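Local coordinates for acyl-CoA dehydrogenase domain protein Tcur3481 (PDB 6WY9) that probably acts as an FAD-dependent acyl-CoA dehydrogenase, a flavoprotein found here in a four-chain assembly, at residues Gln18-His23 / Cys72-Glu77; Asp143-Ser148 / Thr168-Pro173; Gly233-Ala238 / Glu274-Cys279. All blocks are in the same frame, centred on the assembly; numbering follows the deposited sequence.

Contact 1. Residues Gln18-His23 / Cys72-Glu77; sequences QIFTDH and CVLLEE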
loop_
_atom_site.group_PDB
_atom_site.type_symbol
_atom_site.label_atom_id
_atom_site.label_comp_id
_atom_site.label_asym_id
_atom_site.label_seq_id
_atom_site.Cartn_x
_atom_site.Cartn_y
_atom_site.Cartn_z
ATOM N N GLN B 18 31.462 -15.667 8.048
ATOM C CA GLN B 18 32.337 -15.712 9.211
ATOM C C GLN B 18 33.155 -14.436 9.312
ATOM O O GLN B 18 33.350 -13.888 10.406
ATOM C CB GLN B 18 33.275 -16.916 9.129
ATOM C CG GLN B 18 34.188 -17.028 10.347
ATOM C CD GLN B 18 33.421 -17.359 11.619
ATOM O OE1 GLN B 18 33.367 -16.560 12.572
ATOM N NE2 GLN B 18 32.802 -18.535 11.634
ATOM N N ILE B 19 33.676 -13.968 8.179
ATOM C CA ILE B 19 34.516 -12.777 8.208
ATOM C C ILE B 19 33.682 -11.560 8.621
ATOM O O ILE B 19 34.070 -10.782 9.508
ATOM C CB ILE B 19 35.208 -12.609 6.847
ATOM C CG1 ILE B 19 36.230 -13.749 6.667
ATOM C CG2 ILE B 19 35.850 -11.188 6.639
ATOM C CD1 ILE B 19 36.836 -13.713 5.290
ATOM N N PHE B 20 32.491 -11.422 8.035
ATOM C CA PHE B 20 31.636 -10.292 8.383
ATOM C C PHE B 20 31.190 -10.372 9.832
ATOM O O PHE B 20 31.110 -9.355 10.520
ATOM C CB PHE B 20 30.415 -10.237 7.455
ATOM C CG PHE B 20 30.726 -9.778 6.048
ATOM C CD1 PHE B 20 31.544 -8.676 5.816
ATOM C CD2 PHE B 20 30.169 -10.425 4.957
ATOM C CE1 PHE B 20 31.811 -8.237 4.527
ATOM C CE2 PHE B 20 30.441 -9.987 3.664
ATOM C CZ PHE B 20 31.258 -8.904 3.446
ATOM N N THR B 21 30.873 -11.578 10.306
ATOM C CA THR B 21 30.464 -11.769 11.689
ATOM C C THR B 21 31.574 -11.395 12.664
ATOM O O THR B 21 31.307 -10.810 13.723
ATOM C CB THR B 21 30.062 -13.218 11.889
ATOM O OG1 THR B 21 28.913 -13.495 11.085
ATOM C CG2 THR B 21 29.734 -13.484 13.382
ATOM N N ASP B 22 32.825 -11.757 12.336
ATOM C CA ASP B 22 33.953 -11.406 13.207
ATOM C C ASP B 22 34.229 -9.905 13.252
ATOM O O ASP B 22 34.826 -9.426 14.224
ATOM C CB ASP B 22 35.239 -12.097 12.747
ATOM C CG ASP B 22 35.207 -13.582 12.955
ATOM O OD1 ASP B 22 34.382 -14.058 13.753
ATOM O OD2 ASP B 22 36.041 -14.265 12.327
ATOM N N HIS B 23 33.876 -9.145 12.217
ATOM C CA HIS B 23 34.311 -7.750 12.212
ATOM C C HIS B 23 33.195 -6.719 12.191
ATOM O O HIS B 23 33.469 -5.544 12.453
ATOM C CB HIS B 23 35.294 -7.502 11.049
ATOM C CG HIS B 23 36.569 -8.272 11.204
ATOM N ND1 HIS B 23 37.336 -8.211 12.356
ATOM C CD2 HIS B 23 37.159 -9.195 10.411
ATOM C CE1 HIS B 23 38.356 -9.046 12.253
ATOM N NE2 HIS B 23 38.274 -9.652 11.082
ATOM N N CYS B 72 26.992 -11.375 -6.185
ATOM C CA CYS B 72 25.725 -11.164 -5.477
ATOM C C CYS B 72 25.674 -11.950 -4.168
ATOM O O CYS B 72 25.091 -11.481 -3.180
ATOM C CB CYS B 72 24.564 -11.520 -6.389
ATOM S SG CYS B 72 24.325 -10.237 -7.709
ATOM N N VAL B 73 26.271 -13.147 -4.130
ATOM C CA VAL B 73 26.305 -13.910 -2.885
ATOM C C VAL B 73 27.108 -13.150 -1.845
ATOM O O VAL B 73 26.684 -12.997 -0.695
ATOM C CB VAL B 73 26.872 -15.328 -3.139
ATOM C CG1 VAL B 73 27.170 -16.070 -1.845
ATOM C CG2 VAL B 73 25.887 -16.133 -3.951
ATOM N N LEU B 74 28.264 -12.616 -2.252
ATOM C CA LEU B 74 29.080 -11.831 -1.330
ATOM C C LEU B 74 28.362 -10.557 -0.873
ATOM O O LEU B 74 28.425 -10.201 0.310
ATOM C CB LEU B 74 30.412 -11.477 -1.985
ATOM C CG LEU B 74 31.348 -10.553 -1.210
ATOM C CD1 LEU B 74 31.901 -11.227 0.085
ATOM C CD2 LEU B 74 32.503 -10.083 -2.115
ATOM N N LEU B 75 27.714 -9.830 -1.800
ATOM C CA LEU B 75 27.035 -8.587 -1.430
ATOM C C LEU B 75 25.856 -8.843 -0.502
ATOM O O LEU B 75 25.518 -7.991 0.340
ATOM C CB LEU B 75 26.550 -7.836 -2.699
ATOM C CG LEU B 75 27.699 -7.285 -3.563
ATOM C CD1 LEU B 75 27.179 -6.518 -4.796
ATOM C CD2 LEU B 75 28.672 -6.420 -2.705
ATOM N N GLU B 76 25.152 -9.958 -0.717
ATOM C CA GLU B 76 24.031 -10.265 0.144
ATOM C C GLU B 76 24.506 -10.526 1.574
ATOM O O GLU B 76 23.913 -10.016 2.539
ATOM C CB GLU B 76 23.242 -11.455 -0.411
ATOM C CG GLU B 76 22.092 -11.836 0.500
ATOM C CD GLU B 76 21.257 -13.027 0.005
ATOM O OE1 GLU B 76 21.555 -13.600 -1.064
ATOM O OE2 GLU B 76 20.288 -13.391 0.710
ATOM N N GLU B 77 25.573 -11.306 1.745
ATOM C CA GLU B 77 26.131 -11.442 3.094
ATOM C C GLU B 77 26.603 -10.110 3.641
ATOM O O GLU B 77 26.484 -9.858 4.841
ATOM C CB GLU B 77 27.322 -12.407 3.138
ATOM C CG GLU B 77 26.919 -13.809 3.286
ATOM C CD GLU B 77 25.980 -14.083 4.464
ATOM O OE1 GLU B 77 26.228 -13.735 5.653
ATOM O OE2 GLU B 77 24.987 -14.712 4.167
#

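Contact 2. Residues Asp143-Ser148 / Thr168-Pro173; sequences DGWRLS and TGPDGP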
loop_
_atom_site.group_PDB
_atom_site.type_symbol
_atom_site.label_atom_id
_atom_site.label_comp_id
_atom_site.label_asym_id
_atom_site.label_seq_id
_atom_site.Cartn_x
_atom_site.Cartn_y
_atom_site.Cartn_z
ATOM N N ASP B 143 44.095 9.936 -28.736
ATOM C CA ASP B 143 43.456 8.662 -28.414
ATOM C C ASP B 143 42.859 8.636 -27.005
ATOM O O ASP B 143 42.497 7.561 -26.512
ATOM C CB ASP B 143 44.450 7.507 -28.596
ATOM C CG ASP B 143 45.786 7.767 -27.922
ATOM O OD1 ASP B 143 46.532 6.791 -27.691
ATOM O OD2 ASP B 143 46.088 8.942 -27.616
ATOM N N GLY B 144 42.739 9.791 -26.356
ATOM C CA GLY B 144 42.108 9.858 -25.058
ATOM C C GLY B 144 40.927 10.802 -25.032
ATOM O O GLY B 144 40.374 11.175 -26.077
ATOM N N TRP B 145 40.551 11.218 -23.832
ATOM C CA TRP B 145 39.378 12.050 -23.631
ATOM C C TRP B 145 39.663 13.039 -22.514
ATOM O O TRP B 145 40.475 12.776 -21.624
ATOM C CB TRP B 145 38.143 11.200 -23.268
ATOM C CG TRP B 145 37.781 10.233 -24.331
ATOM C CD1 TRP B 145 38.352 9.027 -24.566
ATOM C CD2 TRP B 145 36.775 10.404 -25.324
ATOM N NE1 TRP B 145 37.768 8.430 -25.650
ATOM C CE2 TRP B 145 36.792 9.253 -26.135
ATOM C CE3 TRP B 145 35.858 11.420 -25.606
ATOM C CZ2 TRP B 145 35.938 9.089 -27.222
ATOM C CZ3 TRP B 145 34.999 11.256 -26.682
ATOM C CH2 TRP B 145 35.048 10.097 -27.479
ATOM N N ARG B 146 38.962 14.171 -22.552
ATOM C CA ARG B 146 38.895 15.049 -21.394
ATOM C C ARG B 146 37.441 15.257 -20.995
ATOM O O ARG B 146 36.585 15.515 -21.853
ATOM C CB ARG B 146 39.597 16.371 -21.677
ATOM C CG ARG B 146 41.059 16.161 -21.909
ATOM C CD ARG B 146 41.812 17.450 -21.969
ATOM N NE ARG B 146 43.228 17.216 -22.221
ATOM C CZ ARG B 146 44.128 16.997 -21.270
ATOM N NH1 ARG B 146 45.406 16.798 -21.583
ATOM N NH2 ARG B 146 43.757 16.984 -20.004
ATOM N N LEU B 147 37.185 15.129 -19.688
ATOM C CA LEU B 147 35.871 15.164 -19.068
ATOM C C LEU B 147 35.693 16.453 -18.280
ATOM O O LEU B 147 36.572 16.846 -17.501
ATOM C CB LEU B 147 35.677 13.984 -18.096
ATOM C CG LEU B 147 36.049 12.572 -18.572
ATOM C CD1 LEU B 147 35.755 11.508 -17.519
ATOM C CD2 LEU B 147 35.356 12.242 -19.895
ATOM N N SER B 148 34.538 17.090 -18.465
ATOM C CA SER B 148 34.192 18.299 -17.731
ATOM C C SER B 148 32.754 18.205 -17.259
ATOM O O SER B 148 31.846 17.987 -18.064
ATOM C CB SER B 148 34.374 19.554 -18.585
ATOM O OG SER B 148 35.743 19.878 -18.711
ATOM N N THR B 168 28.860 12.019 -21.492
ATOM C CA THR B 168 28.369 12.005 -22.875
ATOM C C THR B 168 29.419 12.612 -23.801
ATOM O O THR B 168 29.837 13.769 -23.618
ATOM C CB THR B 168 27.025 12.726 -22.971
ATOM O OG1 THR B 168 26.063 11.992 -22.182
ATOM C CG2 THR B 168 26.517 12.853 -24.460
ATOM N N GLY B 169 29.886 11.802 -24.762
ATOM C CA GLY B 169 30.794 12.264 -25.782
ATOM C C GLY B 169 30.065 12.615 -27.065
ATOM O O GLY B 169 28.838 12.713 -27.091
ATOM N N PRO B 170 30.815 12.837 -28.155
ATOM C CA PRO B 170 30.165 13.118 -29.449
ATOM C C PRO B 170 29.290 11.984 -29.955
ATOM O O PRO B 170 28.365 12.236 -30.726
ATOM C CB PRO B 170 31.346 13.366 -30.408
ATOM C CG PRO B 170 32.516 13.611 -29.550
ATOM C CD PRO B 170 32.278 12.976 -28.218
ATOM N N ASP B 171 29.561 10.735 -29.583
ATOM C CA ASP B 171 28.746 9.618 -30.039
ATOM C C ASP B 171 27.807 9.097 -28.962
ATOM O O ASP B 171 27.327 7.965 -29.073
ATOM C CB ASP B 171 29.626 8.476 -30.540
ATOM C CG ASP B 171 30.212 8.746 -31.892
ATOM O OD1 ASP B 171 29.496 9.283 -32.759
ATOM O OD2 ASP B 171 31.394 8.414 -32.087
ATOM N N GLY B 172 27.551 9.876 -27.912
ATOM C CA GLY B 172 26.564 9.503 -26.926
ATOM C C GLY B 172 27.169 9.168 -25.571
ATOM O O GLY B 172 28.372 9.312 -25.339
ATOM N N PRO B 173 26.339 8.711 -24.643
ATOM C CA PRO B 173 26.838 8.412 -23.290
ATOM C C PRO B 173 27.894 7.310 -23.309
ATOM O O PRO B 173 27.829 6.379 -24.110
ATOM C CB PRO B 173 25.577 7.961 -22.545
ATOM C CG PRO B 173 24.415 8.447 -23.406
ATOM C CD PRO B 173 24.909 8.404 -24.802
#

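Contact 3. Residues Gly233-Ala238 / Glu274-Cys279; sequences GVASGA and EAMRVC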
loop_
_atom_site.group_PDB
_atom_site.type_symbol
_atom_site.label_atom_id
_atom_site.label_comp_id
_atom_site.label_asym_id
_atom_site.label_seq_id
_atom_site.Cartn_x
_atom_site.Cartn_y
_atom_site.Cartn_z
ATOM N N GLY B 233 20.266 -8.514 1.430
ATOM C CA GLY B 233 20.920 -8.872 2.679
ATOM C C GLY B 233 20.531 -7.935 3.816
ATOM O O GLY B 233 20.251 -8.377 4.938
ATOM N N VAL B 234 20.456 -6.630 3.533
ATOM C CA VAL B 234 19.979 -5.689 4.548
ATOM C C VAL B 234 18.598 -6.097 5.053
ATOM O O VAL B 234 18.343 -6.118 6.260
ATOM C CB VAL B 234 19.955 -4.250 4.001
ATOM C CG1 VAL B 234 19.286 -3.311 5.032
ATOM C CG2 VAL B 234 21.429 -3.776 3.667
ATOM N N ALA B 235 17.663 -6.355 4.142
ATOM C CA ALA B 235 16.299 -6.631 4.597
ATOM C C ALA B 235 16.245 -7.938 5.377
ATOM O O ALA B 235 15.529 -8.041 6.378
ATOM C CB ALA B 235 15.327 -6.688 3.405
ATOM N N SER B 236 16.977 -8.958 4.906
ATOM C CA SER B 236 17.018 -10.245 5.582
ATOM C C SER B 236 17.572 -10.096 6.996
ATOM O O SER B 236 17.021 -10.647 7.955
ATOM C CB SER B 236 17.885 -11.231 4.776
ATOM O OG SER B 236 17.292 -11.471 3.504
ATOM N N GLY B 237 18.682 -9.372 7.134
ATOM C CA GLY B 237 19.269 -9.200 8.455
ATOM C C GLY B 237 18.353 -8.408 9.366
ATOM O O GLY B 237 18.188 -8.746 10.537
ATOM N N ALA B 238 17.728 -7.351 8.830
ATOM C CA ALA B 238 16.790 -6.559 9.617
ATOM C C ALA B 238 15.642 -7.429 10.126
ATOM O O ALA B 238 15.266 -7.372 11.306
ATOM C CB ALA B 238 16.242 -5.397 8.760
ATOM N N GLU B 274 11.137 -12.744 -0.063
ATOM C CA GLU B 274 11.107 -13.846 -1.048
ATOM C C GLU B 274 10.980 -13.313 -2.470
ATOM O O GLU B 274 11.639 -13.803 -3.394
ATOM C CB GLU B 274 9.969 -14.819 -0.722
ATOM C CG GLU B 274 10.372 -15.577 0.537
ATOM C CD GLU B 274 9.769 -16.969 0.715
ATOM O OE1 GLU B 274 8.630 -17.244 0.259
ATOM O OE2 GLU B 274 10.437 -17.786 1.378
ATOM N N ALA B 275 10.155 -12.288 -2.657
ATOM C CA ALA B 275 9.992 -11.678 -3.976
ATOM C C ALA B 275 11.290 -11.019 -4.454
ATOM O O ALA B 275 11.690 -11.178 -5.611
ATOM C CB ALA B 275 8.858 -10.665 -3.919
ATOM N N MET B 276 11.919 -10.232 -3.573
ATOM C CA MET B 276 13.207 -9.622 -3.857
ATOM C C MET B 276 14.205 -10.651 -4.333
ATOM O O MET B 276 14.907 -10.436 -5.324
ATOM C CB MET B 276 13.715 -8.946 -2.584
ATOM C CG MET B 276 12.924 -7.661 -2.302
ATOM S SD MET B 276 13.088 -7.154 -0.551
ATOM C CE MET B 276 14.787 -6.556 -0.726
ATOM N N ARG B 277 14.261 -11.782 -3.622
ATOM C CA ARG B 277 15.253 -12.814 -3.876
ATOM C C ARG B 277 15.030 -13.504 -5.220
ATOM O O ARG B 277 15.976 -13.719 -5.981
ATOM C CB ARG B 277 15.246 -13.833 -2.704
ATOM C CG ARG B 277 16.219 -15.013 -2.969
ATOM C CD ARG B 277 16.748 -15.749 -1.690
ATOM N NE ARG B 277 15.849 -15.717 -0.552
ATOM C CZ ARG B 277 16.124 -15.138 0.623
ATOM N NH1 ARG B 277 15.236 -15.199 1.583
ATOM N NH2 ARG B 277 17.281 -14.502 0.848
ATOM N N VAL B 278 13.797 -13.883 -5.549
ATOM C CA VAL B 278 13.707 -14.545 -6.857
ATOM C C VAL B 278 13.929 -13.557 -8.000
ATOM O O VAL B 278 14.421 -13.934 -9.067
ATOM C CB VAL B 278 12.376 -15.305 -7.020
ATOM C CG1 VAL B 278 12.266 -16.398 -5.929
ATOM C CG2 VAL B 278 11.169 -14.327 -7.040
ATOM N N CYS B 279 13.564 -12.290 -7.831
ATOM C CA CYS B 279 13.820 -11.374 -8.936
ATOM C C CYS B 279 15.297 -11.039 -9.041
ATOM O O CYS B 279 15.782 -10.778 -10.141
ATOM C CB CYS B 279 13.032 -10.092 -8.789
ATOM S SG CYS B 279 11.180 -10.346 -8.907
#

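Contact 1. Residues Gln18-His23 / Cys72-Glu77
Phe-20 and Glu-77 mark the closest approach of two helices, with their CA atoms 7.7 Å apart. Residues 18-23 form the C-terminal end of helix 5-23. Residues 72-77 lie inside helix 67-80. The backbones stay well separated, and one aromatic ring spans most of the gap. Three residues make the contact, and all three are buried.

Phe-20 points at the other helix. CG lies anti to its own carbonyl carbon (chi1 -73°), which sends the ring straight across. The CD2, CE2 and CZ side of the ring does the touching. CE2 reaches the carbonyl O of Leu-74 at 3.9 Å, close to the ring plane and at the ring edge. CD2 comes to 3.7 Å from the O of Glu-77, from an oblique direction. The ring therefore rests partly on helix backbone and not on side chains alone.

Leu-74 adds one apolar methyl, CD1, 4.1 Å from Phe-20 CE2. The two side chains cross at about a right angle. CG of Leu-74 is anti to the backbone N (chi1 175°), which carries this branch toward the ring from a CB that does not itself face it. Glu-77 contributes its aliphatic root, with CB 3.9 Å from Phe-20 CD2.

The carboxylate of Glu-77 has a different role. Its chain bends at chi2, and OE2 forms salt bridges with Arg-17 and Arg-80. The buried acid is thus paired with charge from both helices. Leu-43 of helix 41-49 and Leu-87 of helix 87-100 also pack against Phe-20. This is helix-to-helix core packing, with two salt bridges of Glu-77 alongside, in the N-terminal all-helical domain of the acyl-CoA dehydrogenase fold.

Contact 2. Residues Asp143-Ser148 / Thr168-Pro173
The indole of Trp-145 meets Pro-170 with its edge. CZ3, on the six-membered ring, comes to 3.6 Å from Pro-170 CD, and CH2 of the same ring lies 4.1 Å from that carbon. Pro-170 CD sits in the indole plane, so the proline abuts the rim of the ring and does not stack on its face. The two side chains approach from opposite directions. Trp-145 CG is anti to the carbonyl carbon (chi1 -61°), which swings the ring out to the turn. Gly-169 has only its CA here, 4.4 Å from Trp-145 CZ3.

The turn is a type I beta turn from Gly-169 to Gly-172, with Pro-170 and Asp-171 at its corners. Gly-169 N to Gly-172 O is a 3.0 Å hydrogen bond, and Gly-172 N returns one to Gly-169 O at 3.2 Å. Together they close a beta hairpin with a two-residue loop.

Phe-176 makes a T-shaped (edge-to-face) contact with Trp-145. Pro-140 of strand 137-141 touches both Trp-145 and Pro-170. The contact thus lies at the surface of the beta domain. Strand 144-154 pairs there with strands 137-141 and 206-210, and the hairpin joins strands 160-169 and 172-179.

Contact 3. Residues Gly233-Ala238 / Glu274-Cys279
Ala-235 and Met-276 form the closely packed half of this contact between two long helices, 215-248 and 260-288. Both belong to the C-terminal helical domain of the acyl-CoA dehydrogenase fold, which is built around a bundle of such helices. The backbones are far apart here. Ala-235 CA and Met-276 CA are 9.5 Å from each other, and the longer side chains come from helix 260-288.

On the buried side the small CB of Ala-235 faces the end of Met-276. The methionine chain runs out from its helix and then bends at chi3 (74°). This bend puts the CE methyl 4.2 Å from Ala-235 CB, and the contact is purely apolar. Ile-273 packs on Ala-235, and Leu-232 touches both Met-276 and Arg-277.

The other half is looser and partly exposed. Arg-277 starts with CG anti to the backbone N (chi1 176°), and its chain bends at chi3 to bring the guanidinium near helix 215-248. NH2 comes nearest, with Ser-236 OG oblique to the guanidinium plane. No hydrogen bond spans the two segments.

Elsewhere on helix 260-288, Glu-274, Ala-275, Val-278 and Cys-279 pack against a chain of another protein in the assembly. The serine hydroxyl turns back to its own helix. Ser-236 OG is hydrogen-bonded to the carbonyl O of Leu-232. The nearest guanidinium nitrogen, Arg-277 NH2, stands 4.0 Å from Ser-236 OG.

Contacts 1 and 3 are neighbours, with centres about 15 Å apart. They meet where Glu-76 OE2 lies 3.2 Å from Arg-277 NH2 in a weak ion pair, and where Glu-76 CG packs 3.9 Å from Gly-233 CA. This ties the N-terminal helices to the C-terminal ones. Contact 2 stands apart in the beta domain. Its centre is about 38 Å from each of the others, and its nearest atoms are about 23 Å from contact 1 and 25 Å from contact 3. None lies at the flavin. The helices of contact 3 do lead there: helix 215-248 ends just before Arg-249, and helix 260-288 begins just after Phe-259, both FAD-binding residues.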